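PDB 3NWZ: BH2602 protein from Bacillus halodurans, which binds coenzyme A and, as a hotdog-fold protein of the thioesterase superfamily, probably hydrolyses acyl-CoA thioesters. Local coordinates for residues 30-33 / 34-38. Residues are numbered along the deposited sequence; the frame is centred on the assembly and turned at random.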
ATOM      1  N   SER A  30       5.730 -31.431 -17.522  1.00 48.79           N
ATOM      2  CA  SER A  30       6.837 -31.371 -18.460  1.00 51.33           C
ATOM      3  C   SER A  30       7.691 -30.137 -18.139  1.00 48.07           C
ATOM      4  O   SER A  30       8.918 -30.233 -17.998  1.00 36.05           O
ATOM      5  CB  SER A  30       6.283 -31.288 -19.885  1.00 51.33           C
ATOM      6  OG  SER A  30       7.298 -31.466 -20.844  1.00 53.51           O
ATOM      7  N   SER A  31       7.035 -28.984 -18.006  1.00 41.83           N
ATOM      8  CA  SER A  31       7.743 -27.755 -17.696  1.00 45.50           C
ATOM      9  C   SER A  31       8.374 -27.917 -16.342  1.00 47.97           C
ATOM     10  O   SER A  31       9.578 -27.715 -16.173  1.00 43.36           O
ATOM     11  CB  SER A  31       6.786 -26.563 -17.677  1.00 54.89           C
ATOM     12  OG  SER A  31       6.559 -26.064 -18.982  1.00 71.24           O
ATOM     13  N   ILE A  32       7.549 -28.293 -15.371  1.00 44.28           N
ATOM     14  CA  ILE A  32       8.035 -28.492 -14.017  1.00 50.23           C
ATOM     15  C   ILE A  32       9.297 -29.333 -14.019  1.00 46.42           C
ATOM     16  O   ILE A  32      10.299 -28.929 -13.439  1.00 43.97           O
ATOM     17  CB  ILE A  32       6.969 -29.157 -13.122  1.00 53.51           C
ATOM     18  CG1 ILE A  32       5.882 -28.131 -12.793  1.00 57.32           C
ATOM     19  CG2 ILE A  32       7.607 -29.695 -11.851  1.00 44.85           C
ATOM     20  CD1 ILE A  32       4.837 -28.620 -11.824  1.00 64.73           C
ATOM     21  N   VAL A  33       9.273 -30.493 -14.671  1.00 47.48           N
ATOM     22  CA  VAL A  33      10.480 -31.311 -14.678  1.00 56.50           C
ATOM     23  C   VAL A  33      11.657 -30.498 -15.246  1.00 53.91           C
ATOM     24  O   VAL A  33      12.750 -30.512 -14.676  1.00 40.41           O
ATOM     25  CB  VAL A  33      10.302 -32.628 -15.494  1.00 50.31           C
ATOM     26  CG1 VAL A  33      11.437 -33.605 -15.149  1.00 39.10           C
ATOM     27  CG2 VAL A  33       8.957 -33.270 -15.185  1.00 57.25           C
ATOM     28  N   ASP A  34      11.441 -29.784 -16.355  1.00 50.17           N
ATOM     29  CA  ASP A  34      12.505 -28.959 -16.937  1.00 36.58           C
ATOM     30  C   ASP A  34      13.030 -27.996 -15.873  1.00 44.22           C
ATOM     31  O   ASP A  34      14.237 -27.820 -15.709  1.00 49.44           O
ATOM     32  CB  ASP A  34      11.986 -28.111 -18.109  1.00 43.60           C
ATOM     33  CG  ASP A  34      11.644 -28.928 -19.333  1.00 63.83           C
ATOM     34  OD1 ASP A  34      12.423 -29.838 -19.687  1.00 75.89           O
ATOM     35  OD2 ASP A  34      10.602 -28.636 -19.952  1.00 62.82           O
ATOM     36  N   GLY A  35      12.098 -27.359 -15.167  1.00 37.22           N
ATOM     37  CA  GLY A  35      12.460 -26.416 -14.129  1.00 37.68           C
ATOM     38  C   GLY A  35      13.452 -27.043 -13.187  1.00 45.17           C
ATOM     39  O   GLY A  35      14.629 -26.673 -13.196  1.00 35.55           O
ATOM     40  N   LEU A  36      12.961 -28.000 -12.394  1.00 49.37           N
ATOM     41  CA  LEU A  36      13.741 -28.751 -11.406  1.00 49.88           C
ATOM     42  C   LEU A  36      15.080 -29.201 -11.981  1.00 51.88           C
ATOM     43  O   LEU A  36      16.083 -29.252 -11.288  1.00 53.05           O
ATOM     44  CB  LEU A  36      12.951 -29.987 -10.965  1.00 39.23           C
ATOM     45  CG  LEU A  36      11.468 -29.810 -10.602  1.00 31.79           C
ATOM     46  CD1 LEU A  36      10.864 -31.172 -10.273  1.00 28.97           C
ATOM     47  CD2 LEU A  36      11.324 -28.860  -9.420  1.00 23.08           C
ATOM     48  N   LEU A  37      15.066 -29.525 -13.265  1.00 50.26           N
ATOM     49  CA  LEU A  37      16.244 -29.980 -13.981  1.00 47.87           C
ATOM     50  C   LEU A  37      17.215 -28.824 -14.187  1.00 50.01           C
ATOM     51  O   LEU A  37      18.425 -28.987 -14.043  1.00 64.17           O
ATOM     52  CB  LEU A  37      15.811 -30.572 -15.330  1.00 55.01           C
ATOM     53  CG  LEU A  37      16.511 -31.829 -15.850  1.00 56.29           C
ATOM     54  CD1 LEU A  37      16.851 -32.748 -14.702  1.00 61.74           C
ATOM     55  CD2 LEU A  37      15.607 -32.532 -16.851  1.00 57.03           C
ATOM     56  N   ALA A  38      16.681 -27.657 -14.526  1.00 49.25           N
ATOM     57  CA  ALA A  38      17.510 -26.473 -14.729  1.00 50.92           C
ATOM     58  C   ALA A  38      17.925 -25.975 -13.350  1.00 53.72           C
ATOM     59  O   ALA A  38      18.891 -25.215 -13.207  1.00 60.09           O
ATOM     60  CB  ALA A  38      16.724 -25.384 -15.481  1.00 44.90           C
TER
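I32 and L36 sit one turn apart on helix 23-40. Their side chains leave the helix in the same direction and run alongside one another. Between the side chains the touch is apolar: CG2 of I32 meets CD1 of L36 at 3.9 Å. Two torsions set this up. In I32, chi1 of -74° puts CG2 anti to the backbone N and sends CG1 to the other branch position, beside that N. In L36, chi1 of -47° places CG beside its own backbone N, with CD1 reaching I32 CG2.

The backbone is helical. Four successive i to i+4 bonds run from D34 N to S30 O, G35 N to S31 O, L36 N to I32 O and L37 N to V33 O. The third measures 3.0 Å.

D34 is exposed, though it also packs on M14 of the second subunit. Its OD2 lies 3.0 Å from S30 O; both are acceptors, so no bond forms there.

Beyond the pair, L36 also packs on Y47 and L51 of helix 47-52, while I32 meets L51 of the second subunit. Cutting L36 back to an alanine is likely to leave I32 CG2 without its apolar neighbour and open a gap against Y47 and L51. The chemistry is consistent with an amphipathic helix: I32 and L36 form an apolar face toward helix 47-52 and L51 of the second subunit, while D34 points from another face.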